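PDB 5YDA: PKS from Streptomyces sp. CNQ431, which is the acyltransferase domain of a splenocin polyketide synthase module, broadly selective for the acyl units that such domains load onto an acyl carrier protein. Local coordinates for residues T185-E188 with R192-A195; T178-A183 with A207-V212; A113-G118 with A360-R365; S378-A383 with T394-R399. All coordinates share one frame; numbering follows the deposited sequence.

All four contacts belong to the alpha/beta core of the acyltransferase domain and gather round its parallel strands. Contacts 1 and 2 share helix 169-188, their centres about 9 Å apart, and M187 of one packs on L209 of the other. Strand 112-116 is covered on one face by helix 169-188 and on the other by L362 in contact 3, whose centre lies about 11 Å from that of contact 4. There L379 leans on the end of the strand at L116 and P117. Contacts 2 and 4, about 17 Å apart between centres, still meet where L182 packs on T397 and M398. L379 also touches H199, inside the probable nucleophile elbow G198-G202.

Contact 1 of 4, residues T185-E188 with R192-A195; sequences TLME and RPDA
With CG anti to its own carbonyl carbon (chi1 -69°) and a bend at chi3 (100°), M187 turns its methyl toward P193; R192, also with CG anti to the carbonyl carbon, is stretched out between CG and NE and lays its guanidinium beside the helix end. M187 CE and P193 CD are 3.9 Å apart, the methionine lies nearly perpendicular to the proline, and M187 CG is equally near P193 CD. The guanidinium offers a face to the backbone: M187 O stands 3.3 Å above its plane, nearer its margin than its centre, and lies 3.4 Å from R192 CZ. R192 NH2 is as close to that oxygen, but the angle is too poor for a hydrogen bond. This is the turn of an alpha-beta connection, in which helix 169-188 ends and the chain enters strand 195-198 of the central sheet. E188 OE1, 4.2 Å from R192 NH2 and oblique to the guanidinium, is too far for a salt bridge, though the opposite charges may still attract weakly. The charged pair is exposed whereas M187 and P193 are buried, P193 lying against F114 of strand 112-116. Further along, D194 OD2 accepts a hydrogen bond from the backbone N of V112.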
loop_
_atom_site.group_PDB
_atom_site.type_symbol
_atom_site.label_atom_id
_atom_site.label_comp_id
_atom_site.label_asym_id
_atom_site.label_seq_id
_atom_site.Cartn_x
_atom_site.Cartn_y
_atom_site.Cartn_z
ATOM N N THR A 185 -11.603 -3.063 2.269
ATOM C CA THR A 185 -12.537 -2.447 1.327
ATOM C C THR A 185 -12.367 -3.013 -0.073
ATOM O O THR A 185 -13.353 -3.293 -0.762
ATOM C CB THR A 185 -12.347 -0.930 1.321
ATOM O OG1 THR A 185 -12.598 -0.410 2.632
ATOM C CG2 THR A 185 -13.277 -0.282 0.347
ATOM N N LEU A 186 -11.126 -3.195 -0.517
ATOM C CA LEU A 186 -10.909 -3.768 -1.845
ATOM C C LEU A 186 -11.364 -5.223 -1.899
ATOM O O LEU A 186 -11.926 -5.669 -2.906
ATOM C CB LEU A 186 -9.430 -3.648 -2.235
ATOM C CG LEU A 186 -9.044 -2.255 -2.737
ATOM C CD1 LEU A 186 -7.567 -2.037 -2.612
ATOM C CD2 LEU A 186 -9.445 -2.149 -4.172
ATOM N N MET A 187 -11.129 -5.977 -0.824
ATOM C CA MET A 187 -11.512 -7.384 -0.819
ATOM C C MET A 187 -13.030 -7.541 -0.878
ATOM O O MET A 187 -13.543 -8.413 -1.590
ATOM C CB MET A 187 -10.922 -8.078 0.405
ATOM C CG MET A 187 -9.382 -8.214 0.346
ATOM S SD MET A 187 -8.647 -8.603 1.956
ATOM C CE MET A 187 -8.382 -10.369 1.821
ATOM N N GLU A 188 -13.769 -6.671 -0.182
ATOM C CA GLU A 188 -15.223 -6.730 -0.286
ATOM C C GLU A 188 -15.708 -6.378 -1.687
ATOM O O GLU A 188 -16.753 -6.873 -2.115
ATOM C CB GLU A 188 -15.875 -5.821 0.755
ATOM C CG GLU A 188 -15.682 -6.332 2.175
ATOM C CD GLU A 188 -16.403 -7.650 2.409
ATOM O OE1 GLU A 188 -15.783 -8.583 2.971
ATOM O OE2 GLU A 188 -17.588 -7.757 2.011
ATOM N N ARG A 192 -9.451 -9.698 -4.353
ATOM C CA ARG A 192 -8.769 -10.434 -3.302
ATOM C C ARG A 192 -7.353 -10.743 -3.741
ATOM O O ARG A 192 -7.134 -11.196 -4.874
ATOM C CB ARG A 192 -9.515 -11.723 -2.961
ATOM C CG ARG A 192 -10.887 -11.449 -2.346
ATOM C CD ARG A 192 -11.510 -12.633 -1.591
ATOM N NE ARG A 192 -12.506 -12.133 -0.634
ATOM C CZ ARG A 192 -13.744 -11.748 -0.958
ATOM N NH1 ARG A 192 -14.166 -11.829 -2.217
ATOM N NH2 ARG A 192 -14.570 -11.285 -0.020
ATOM N N PRO A 193 -6.367 -10.477 -2.905
ATOM C CA PRO A 193 -4.987 -10.624 -3.355
ATOM C C PRO A 193 -4.582 -12.088 -3.389
ATOM O O PRO A 193 -4.935 -12.873 -2.505
ATOM C CB PRO A 193 -4.196 -9.835 -2.305
ATOM C CG PRO A 193 -5.043 -9.965 -1.048
ATOM C CD PRO A 193 -6.467 -9.974 -1.522
ATOM N N ASP A 194 -3.825 -12.449 -4.425
ATOM C CA ASP A 194 -3.187 -13.757 -4.479
ATOM C C ASP A 194 -1.881 -13.795 -3.702
ATOM O O ASP A 194 -1.398 -14.889 -3.378
ATOM C CB ASP A 194 -2.945 -14.157 -5.933
ATOM C CG ASP A 194 -4.211 -14.077 -6.745
ATOM O OD1 ASP A 194 -5.098 -14.939 -6.513
ATOM O OD2 ASP A 194 -4.349 -13.127 -7.557
ATOM N N ALA A 195 -1.315 -12.633 -3.382
ATOM C CA ALA A 195 -0.085 -12.582 -2.610
ATOM C C ALA A 195 0.014 -11.217 -1.938
ATOM O O ALA A 195 -0.626 -10.246 -2.357
ATOM C CB ALA A 195 1.139 -12.869 -3.492
#

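Contact 2 of 4, residues T178-A183 with A207-V212; sequences TEYALA and ACLAGV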
loop_
_atom_site.group_PDB
_atom_site.type_symbol
_atom_site.label_atom_id
_atom_site.label_comp_id
_atom_site.label_asym_id
_atom_site.label_seq_id
_atom_site.Cartn_x
_atom_site.Cartn_y
_atom_site.Cartn_z
ATOM N N THR A 178 -5.331 2.314 8.459
ATOM C CA THR A 178 -5.693 2.737 7.104
ATOM C C THR A 178 -5.394 1.643 6.090
ATOM O O THR A 178 -6.229 1.329 5.233
ATOM C CB THR A 178 -4.956 4.031 6.719
ATOM O OG1 THR A 178 -5.323 5.091 7.616
ATOM C CG2 THR A 178 -5.301 4.428 5.282
ATOM N N GLU A 179 -4.202 1.054 6.160
ATOM C CA GLU A 179 -3.860 -0.055 5.272
ATOM C C GLU A 179 -4.870 -1.190 5.418
ATOM O O GLU A 179 -5.391 -1.719 4.427
ATOM C CB GLU A 179 -2.467 -0.556 5.618
ATOM C CG GLU A 179 -1.416 0.459 5.234
ATOM C CD GLU A 179 0.027 -0.009 5.499
ATOM O OE1 GLU A 179 0.241 -1.100 6.055
ATOM O OE2 GLU A 179 0.961 0.711 5.119
ATOM N N TYR A 180 -5.149 -1.579 6.668
ATOM C CA TYR A 180 -6.025 -2.718 6.888
ATOM C C TYR A 180 -7.419 -2.419 6.356
ATOM O O TYR A 180 -7.991 -3.227 5.611
ATOM C CB TYR A 180 -6.042 -3.076 8.375
ATOM C CG TYR A 180 -6.823 -4.346 8.619
ATOM C CD1 TYR A 180 -6.329 -5.578 8.201
ATOM C CD2 TYR A 180 -8.068 -4.308 9.246
ATOM C CE1 TYR A 180 -7.059 -6.743 8.401
ATOM C CE2 TYR A 180 -8.800 -5.459 9.456
ATOM C CZ TYR A 180 -8.293 -6.675 9.024
ATOM O OH TYR A 180 -9.008 -7.830 9.219
ATOM N N ALA A 181 -7.962 -1.234 6.683
ATOM C CA ALA A 181 -9.311 -0.886 6.235
ATOM C C ALA A 181 -9.390 -0.800 4.715
ATOM O O ALA A 181 -10.370 -1.250 4.102
ATOM C CB ALA A 181 -9.742 0.439 6.869
ATOM N N LEU A 182 -8.360 -0.221 4.089
ATOM C CA LEU A 182 -8.317 -0.117 2.636
ATOM C C LEU A 182 -8.228 -1.495 1.984
ATOM O O LEU A 182 -8.918 -1.776 1.000
ATOM C CB LEU A 182 -7.131 0.765 2.239
ATOM C CG LEU A 182 -6.996 1.274 0.807
ATOM C CD1 LEU A 182 -8.352 1.679 0.248
ATOM C CD2 LEU A 182 -6.076 2.468 0.900
ATOM N N ALA A 183 -7.392 -2.377 2.519
ATOM C CA ALA A 183 -7.347 -3.732 1.976
ATOM C C ALA A 183 -8.692 -4.450 2.143
ATOM O O ALA A 183 -9.173 -5.098 1.204
ATOM C CB ALA A 183 -6.218 -4.528 2.632
ATOM N N ALA A 207 0.431 -9.823 7.414
ATOM C CA ALA A 207 0.167 -11.013 8.203
ATOM C C ALA A 207 -1.290 -11.062 8.645
ATOM O O ALA A 207 -1.899 -12.137 8.645
ATOM C CB ALA A 207 1.116 -11.076 9.405
ATOM N N CYS A 208 -1.877 -9.909 8.997
ATOM C CA CYS A 208 -3.295 -9.896 9.343
ATOM C C CYS A 208 -4.155 -10.237 8.138
ATOM O O CYS A 208 -5.125 -11.005 8.249
ATOM C CB CYS A 208 -3.710 -8.540 9.907
ATOM S SG CYS A 208 -2.994 -8.190 11.483
ATOM N N LEU A 209 -3.821 -9.673 6.976
ATOM C CA LEU A 209 -4.607 -9.952 5.784
ATOM C C LEU A 209 -4.482 -11.409 5.369
ATOM O O LEU A 209 -5.433 -11.973 4.829
ATOM C CB LEU A 209 -4.171 -9.046 4.640
ATOM C CG LEU A 209 -4.847 -7.712 4.322
ATOM C CD1 LEU A 209 -6.093 -7.448 5.152
ATOM C CD2 LEU A 209 -3.836 -6.569 4.435
ATOM N N ALA A 210 -3.315 -12.025 5.598
ATOM C CA ALA A 210 -3.061 -13.406 5.209
ATOM C C ALA A 210 -3.631 -14.421 6.186
ATOM O O ALA A 210 -3.575 -15.616 5.895
ATOM C CB ALA A 210 -1.556 -13.663 5.072
ATOM N N GLY A 211 -4.169 -13.983 7.325
ATOM C CA GLY A 211 -4.662 -14.892 8.332
ATOM C C GLY A 211 -3.635 -15.325 9.354
ATOM O O GLY A 211 -3.991 -16.021 10.312
ATOM N N VAL A 212 -2.371 -14.933 9.179
ATOM C CA VAL A 212 -1.327 -15.301 10.131
ATOM C C VAL A 212 -1.653 -14.771 11.517
ATOM O O VAL A 212 -1.448 -15.459 12.525
ATOM C CB VAL A 212 0.035 -14.788 9.637
ATOM C CG1 VAL A 212 1.113 -15.045 10.672
ATOM C CG2 VAL A 212 0.369 -15.458 8.323
HETATM O O HOH W 1 -7.524 -10.284 10.590
#
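Y180 and L209 lie alongside one another, running antiparallel, each reaching toward the other's helix, and their overlap is the tight part of this helix-helix contact. L209 CD1 comes to 3.5 Å from Y180 CE1, reaching the ring obliquely and lying almost as near Y180 CD1. Its other branch takes the neighbouring turn of the helix: L209 CD2 is 3.6 Å from A183 CB, whose methyl points at the leucine and meets this branch directly. One forked side chain thus touches two residues spaced three apart on helix 169-188. Y180 carries CG anti to its backbone N (chi1 -174°), which swings the ring out across the interface toward the second helix.

Beyond L209 the fit slackens. C208 CB approaches Y180 CE1 only to 4.1 Å, and past the ring a water takes over from direct contact. It lies 3.2 Å from Y180 OH and donates a weak bond to C208 O, bridging the phenol to the helix backbone.

I215 of helix 215-231 covers both Y180 and C208, while L196 of strand 195-198 lies against L209. Helix 201-210 then ends in a Schellman motif, with G211 at positive phi. The strand, the probable nucleophile elbow G198-G202 and the helix following it form the arrangement typical of alpha/beta acyltransferases and hydrolases.

Contact 3 of 4, residues A113-G118 with A360-R365; sequences AFLLPG and AALWER
Strand 112-116, an inner strand of the mixed sheet in the acyltransferase core, meets helix 355-366 here through a small apolar contact that rests on one leucine. L362 has CG anti to its backbone N (chi1 -169°), which sends the isobutyl group from the helix toward the sheet. Its CD2 methyl does the touching: A113 CB faces it at 3.7 Å, both residues directing their CB toward the opposing segment. L115, two residues on along the strand, brings a branch alongside the same methyl, with L115 CD1 at 4.3 Å from L362 CD2, a looser approach. One methyl therefore lies against two residues on the same face of the strand, while F114 between them points to the other face. All three contact residues are buried, and the meeting is wholly apolar.

The strand is paired on both sides, through A113 and L115 with V371 of strand 369-372 and through F114 with A195 and I197 of strand 195-198. L362 also lies on A195, spanning two strands. L115 packs on L379 of helix 378-387 and on I197. Across the sheet, F114 rests on A183 of helix 169-188, leaving strand 112-116 sandwiched between helices.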
loop_
_atom_site.group_PDB
_atom_site.type_symbol
_atom_site.label_atom_id
_atom_site.label_comp_id
_atom_site.label_asym_id
_atom_site.label_seq_id
_atom_site.Cartn_x
_atom_site.Cartn_y
_atom_site.Cartn_z
ATOM N N ALA A 113 -1.306 -8.738 -6.363
ATOM C CA ALA A 113 -0.541 -8.639 -5.125
ATOM C C ALA A 113 -0.817 -7.303 -4.443
ATOM O O ALA A 113 -0.938 -6.271 -5.108
ATOM C CB ALA A 113 0.963 -8.796 -5.392
ATOM N N PHE A 114 -0.925 -7.322 -3.115
ATOM C CA PHE A 114 -1.042 -6.106 -2.321
ATOM C C PHE A 114 0.330 -5.748 -1.766
ATOM O O PHE A 114 1.021 -6.615 -1.206
ATOM C CB PHE A 114 -2.028 -6.274 -1.157
ATOM C CG PHE A 114 -3.476 -6.252 -1.555
ATOM C CD1 PHE A 114 -3.857 -6.054 -2.874
ATOM C CD2 PHE A 114 -4.467 -6.437 -0.593
ATOM C CE1 PHE A 114 -5.206 -6.040 -3.226
ATOM C CE2 PHE A 114 -5.798 -6.421 -0.941
ATOM C CZ PHE A 114 -6.168 -6.220 -2.260
ATOM N N LEU A 115 0.714 -4.475 -1.900
ATOM C CA LEU A 115 1.961 -3.953 -1.343
ATOM C C LEU A 115 1.622 -2.995 -0.200
ATOM O O LEU A 115 0.911 -2.004 -0.408
ATOM C CB LEU A 115 2.791 -3.240 -2.417
ATOM C CG LEU A 115 3.639 -4.081 -3.407
ATOM C CD1 LEU A 115 2.868 -5.254 -4.020
ATOM C CD2 LEU A 115 4.218 -3.207 -4.530
ATOM N N LEU A 116 2.155 -3.275 0.993
ATOM C CA LEU A 116 1.768 -2.577 2.219
ATOM C C LEU A 116 2.917 -1.724 2.745
ATOM O O LEU A 116 3.905 -2.283 3.246
ATOM C CB LEU A 116 1.342 -3.584 3.288
ATOM C CG LEU A 116 0.057 -4.424 3.212
ATOM C CD1 LEU A 116 -1.212 -3.592 2.902
ATOM C CD2 LEU A 116 0.200 -5.607 2.300
ATOM N N PRO A 117 2.839 -0.394 2.680
ATOM C CA PRO A 117 3.990 0.435 3.066
ATOM C C PRO A 117 4.252 0.426 4.563
ATOM O O PRO A 117 3.412 0.043 5.382
ATOM C CB PRO A 117 3.615 1.844 2.578
ATOM C CG PRO A 117 2.217 1.764 2.099
ATOM C CD PRO A 117 1.880 0.334 1.837
ATOM N N GLY A 118 5.441 0.896 4.918
ATOM C CA GLY A 118 5.864 0.831 6.301
ATOM C C GLY A 118 5.708 2.336 6.258
ATOM O O GLY A 118 5.349 2.889 5.216
ATOM N N ALA A 360 11.233 -9.162 -6.133
ATOM C CA ALA A 360 11.631 -10.047 -7.227
ATOM C C ALA A 360 11.054 -11.454 -7.058
ATOM O O ALA A 360 10.621 -12.073 -8.036
ATOM C CB ALA A 360 13.155 -10.097 -7.330
ATOM N N ALA A 361 11.037 -11.977 -5.831
ATOM C CA ALA A 361 10.431 -13.290 -5.614
ATOM C C ALA A 361 8.937 -13.260 -5.907
ATOM O O ALA A 361 8.397 -14.188 -6.520
ATOM C CB ALA A 361 10.670 -13.759 -4.183
ATOM N N LEU A 362 8.255 -12.204 -5.457
ATOM C CA LEU A 362 6.833 -12.056 -5.737
ATOM C C LEU A 362 6.578 -12.059 -7.233
ATOM O O LEU A 362 5.682 -12.754 -7.722
ATOM C CB LEU A 362 6.336 -10.757 -5.117
ATOM C CG LEU A 362 4.855 -10.468 -5.042
ATOM C CD1 LEU A 362 4.381 -10.975 -3.692
ATOM C CD2 LEU A 362 4.628 -8.977 -5.152
ATOM N N TRP A 363 7.388 -11.307 -7.975
ATOM C CA TRP A 363 7.178 -11.147 -9.405
ATOM C C TRP A 363 7.472 -12.434 -10.158
ATOM O O TRP A 363 6.795 -12.761 -11.137
ATOM C CB TRP A 363 8.069 -10.020 -9.921
ATOM C CG TRP A 363 7.972 -9.846 -11.395
ATOM C CD1 TRP A 363 8.872 -10.260 -12.344
ATOM C CD2 TRP A 363 6.899 -9.223 -12.098
ATOM N NE1 TRP A 363 8.420 -9.919 -13.594
ATOM C CE2 TRP A 363 7.212 -9.281 -13.471
ATOM C CE3 TRP A 363 5.702 -8.627 -11.699
ATOM C CZ2 TRP A 363 6.371 -8.760 -14.444
ATOM C CZ3 TRP A 363 4.875 -8.110 -12.657
ATOM C CH2 TRP A 363 5.206 -8.179 -14.016
ATOM N N GLU A 364 8.492 -13.167 -9.723
ATOM C CA GLU A 364 8.952 -14.308 -10.496
ATOM C C GLU A 364 7.959 -15.462 -10.437
ATOM O O GLU A 364 7.844 -16.224 -11.399
ATOM C CB GLU A 364 10.330 -14.734 -9.999
ATOM C CG GLU A 364 11.147 -15.457 -11.043
ATOM C CD GLU A 364 11.170 -16.953 -10.815
ATOM O OE1 GLU A 364 11.421 -17.363 -9.659
ATOM O OE2 GLU A 364 10.932 -17.716 -11.784
ATOM N N ARG A 365 7.215 -15.598 -9.338
ATOM C CA ARG A 365 6.220 -16.662 -9.294
ATOM C C ARG A 365 4.937 -16.259 -10.003
ATOM O O ARG A 365 4.419 -17.016 -10.830
ATOM C CB ARG A 365 5.917 -17.066 -7.852
ATOM C CG ARG A 365 5.578 -18.538 -7.731
ATOM C CD ARG A 365 5.473 -18.982 -6.295
ATOM N NE ARG A 365 4.270 -18.467 -5.646
ATOM C CZ ARG A 365 4.019 -18.619 -4.347
ATOM N NH1 ARG A 365 4.894 -19.264 -3.576
ATOM N NH2 ARG A 365 2.903 -18.129 -3.817
#

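Contact 4 of 4, residues S378-A383 with T394-R399; sequences SLTKLA and TVTTMR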
loop_
_atom_site.group_PDB
_atom_site.type_symbol
_atom_site.label_atom_id
_atom_site.label_comp_id
_atom_site.label_asym_id
_atom_site.label_seq_id
_atom_site.Cartn_x
_atom_site.Cartn_y
_atom_site.Cartn_z
ATOM N N SER A 378 5.183 4.968 -2.708
ATOM C CA SER A 378 6.583 4.739 -2.369
ATOM C C SER A 378 7.018 3.308 -2.682
ATOM O O SER A 378 8.137 3.095 -3.158
ATOM C CB SER A 378 6.830 5.087 -0.899
ATOM O OG SER A 378 6.098 4.213 -0.044
ATOM N N LEU A 379 6.166 2.307 -2.431
ATOM C CA LEU A 379 6.577 0.937 -2.760
ATOM C C LEU A 379 6.474 0.657 -4.253
ATOM O O LEU A 379 7.236 -0.164 -4.786
ATOM C CB LEU A 379 5.739 -0.092 -1.995
ATOM C CG LEU A 379 5.799 -0.045 -0.469
ATOM C CD1 LEU A 379 5.106 -1.285 0.120
ATOM C CD2 LEU A 379 7.231 0.090 0.039
ATOM N N THR A 380 5.544 1.336 -4.932
ATOM C CA THR A 380 5.415 1.219 -6.383
ATOM C C THR A 380 6.696 1.655 -7.098
ATOM O O THR A 380 7.136 0.995 -8.048
ATOM C CB THR A 380 4.215 2.057 -6.843
ATOM O OG1 THR A 380 3.029 1.523 -6.250
ATOM C CG2 THR A 380 4.072 2.072 -8.362
ATOM N N LYS A 381 7.320 2.755 -6.644
ATOM C CA LYS A 381 8.583 3.197 -7.245
ATOM C C LYS A 381 9.691 2.179 -7.016
ATOM O O LYS A 381 10.478 1.892 -7.930
ATOM C CB LYS A 381 9.008 4.556 -6.686
ATOM C CG LYS A 381 8.195 5.766 -7.134
ATOM C CD LYS A 381 8.388 6.891 -6.105
ATOM C CE LYS A 381 8.665 8.251 -6.707
ATOM N NZ LYS A 381 7.481 8.926 -7.276
ATOM N N LEU A 382 9.778 1.629 -5.799
ATOM C CA LEU A 382 10.781 0.602 -5.531
ATOM C C LEU A 382 10.573 -0.609 -6.434
ATOM O O LEU A 382 11.542 -1.174 -6.964
ATOM C CB LEU A 382 10.736 0.182 -4.057
ATOM C CG LEU A 382 10.931 1.284 -3.004
ATOM C CD1 LEU A 382 10.634 0.725 -1.584
ATOM C CD2 LEU A 382 12.355 1.924 -3.102
ATOM N N ALA A 383 9.310 -1.013 -6.628
ATOM C CA ALA A 383 9.014 -2.163 -7.477
ATOM C C ALA A 383 9.380 -1.879 -8.929
ATOM O O ALA A 383 9.948 -2.741 -9.607
ATOM C CB ALA A 383 7.534 -2.546 -7.358
ATOM N N THR A 394 1.201 -1.558 -12.264
ATOM C CA THR A 394 1.087 -1.112 -10.889
ATOM C C THR A 394 -0.162 -0.262 -10.771
ATOM O O THR A 394 -0.596 0.381 -11.736
ATOM C CB THR A 394 2.333 -0.315 -10.406
ATOM O OG1 THR A 394 2.458 0.914 -11.133
ATOM C CG2 THR A 394 3.602 -1.143 -10.585
ATOM N N VAL A 395 -0.760 -0.316 -9.592
ATOM C CA VAL A 395 -2.001 0.384 -9.311
ATOM C C VAL A 395 -1.838 1.068 -7.975
ATOM O O VAL A 395 -1.377 0.458 -7.004
ATOM C CB VAL A 395 -3.218 -0.553 -9.266
ATOM C CG1 VAL A 395 -4.450 0.219 -8.769
ATOM C CG2 VAL A 395 -3.457 -1.187 -10.626
ATOM N N THR A 396 -2.218 2.320 -7.929
ATOM C CA THR A 396 -2.118 3.112 -6.730
ATOM C C THR A 396 -3.524 3.362 -6.201
ATOM O O THR A 396 -4.498 3.407 -6.956
ATOM C CB THR A 396 -1.331 4.390 -7.049
ATOM O OG1 THR A 396 -0.164 4.409 -6.226
ATOM C CG2 THR A 396 -2.137 5.626 -6.863
ATOM N N THR A 397 -3.627 3.518 -4.898
ATOM C CA THR A 397 -4.892 3.306 -4.229
ATOM C C THR A 397 -5.279 4.439 -3.275
ATOM O O THR A 397 -6.471 4.606 -2.984
ATOM C CB THR A 397 -4.805 1.936 -3.523
ATOM O OG1 THR A 397 -5.795 1.031 -4.014
ATOM C CG2 THR A 397 -4.795 2.014 -2.063
ATOM N N MET A 398 -4.339 5.275 -2.856
ATOM C CA MET A 398 -4.662 6.385 -1.975
ATOM C C MET A 398 -3.663 7.515 -2.229
ATOM O O MET A 398 -2.454 7.275 -2.386
ATOM C CB MET A 398 -4.658 5.915 -0.501
ATOM C CG MET A 398 -4.764 7.010 0.551
ATOM S SD MET A 398 -5.075 6.349 2.229
ATOM C CE MET A 398 -6.783 5.838 2.045
ATOM N N ARG A 399 -4.179 8.742 -2.256
ATOM C CA ARG A 399 -3.394 9.910 -2.642
ATOM C C ARG A 399 -2.346 10.254 -1.584
ATOM O O ARG A 399 -2.461 9.887 -0.410
ATOM C CB ARG A 399 -4.310 11.118 -2.833
ATOM C CG ARG A 399 -4.917 11.571 -1.505
ATOM C CD ARG A 399 -5.956 12.655 -1.663
ATOM N NE ARG A 399 -6.603 12.959 -0.393
ATOM C CZ ARG A 399 -6.094 13.775 0.531
ATOM N NH1 ARG A 399 -4.927 14.375 0.334
ATOM N NH2 ARG A 399 -6.751 13.992 1.660
#
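T394 meets T380 where the last strand of a beta-alpha-beta unit, strands 369-372 and 394-395 joined by helix 378-387, packs against its own helix. T394 OG1 lies between the backbone N and the carbonyl carbon (chi1 65°), and in that position it comes 3.4 Å from T380 CG2. T394 CB is close behind, 3.6 Å from the same methyl, and T394 CG2 also flanks it. The two side chains meet at a slant, the T380 methyl against the T394 hydroxyl and CB, in van der Waals contact and not through a hydrogen bond. Next comes V395, turned away from helix 378-387 and packed instead on helix 407-420. T396 returns to the helix side, though loosely, and its hydroxyl makes a weak hydrogen bond to G376 O. T397 and M398 then pack on helix 169-188. The polar end of T380 is settled within the unit, at the end of the first strand, where both oxygens of the E372 carboxylate are used: OE1 is hydrogen-bonded to T380 OG1, and OE2 takes the backbone N of L379. T380 OG1 stays 4.3 Å from T396 OG1.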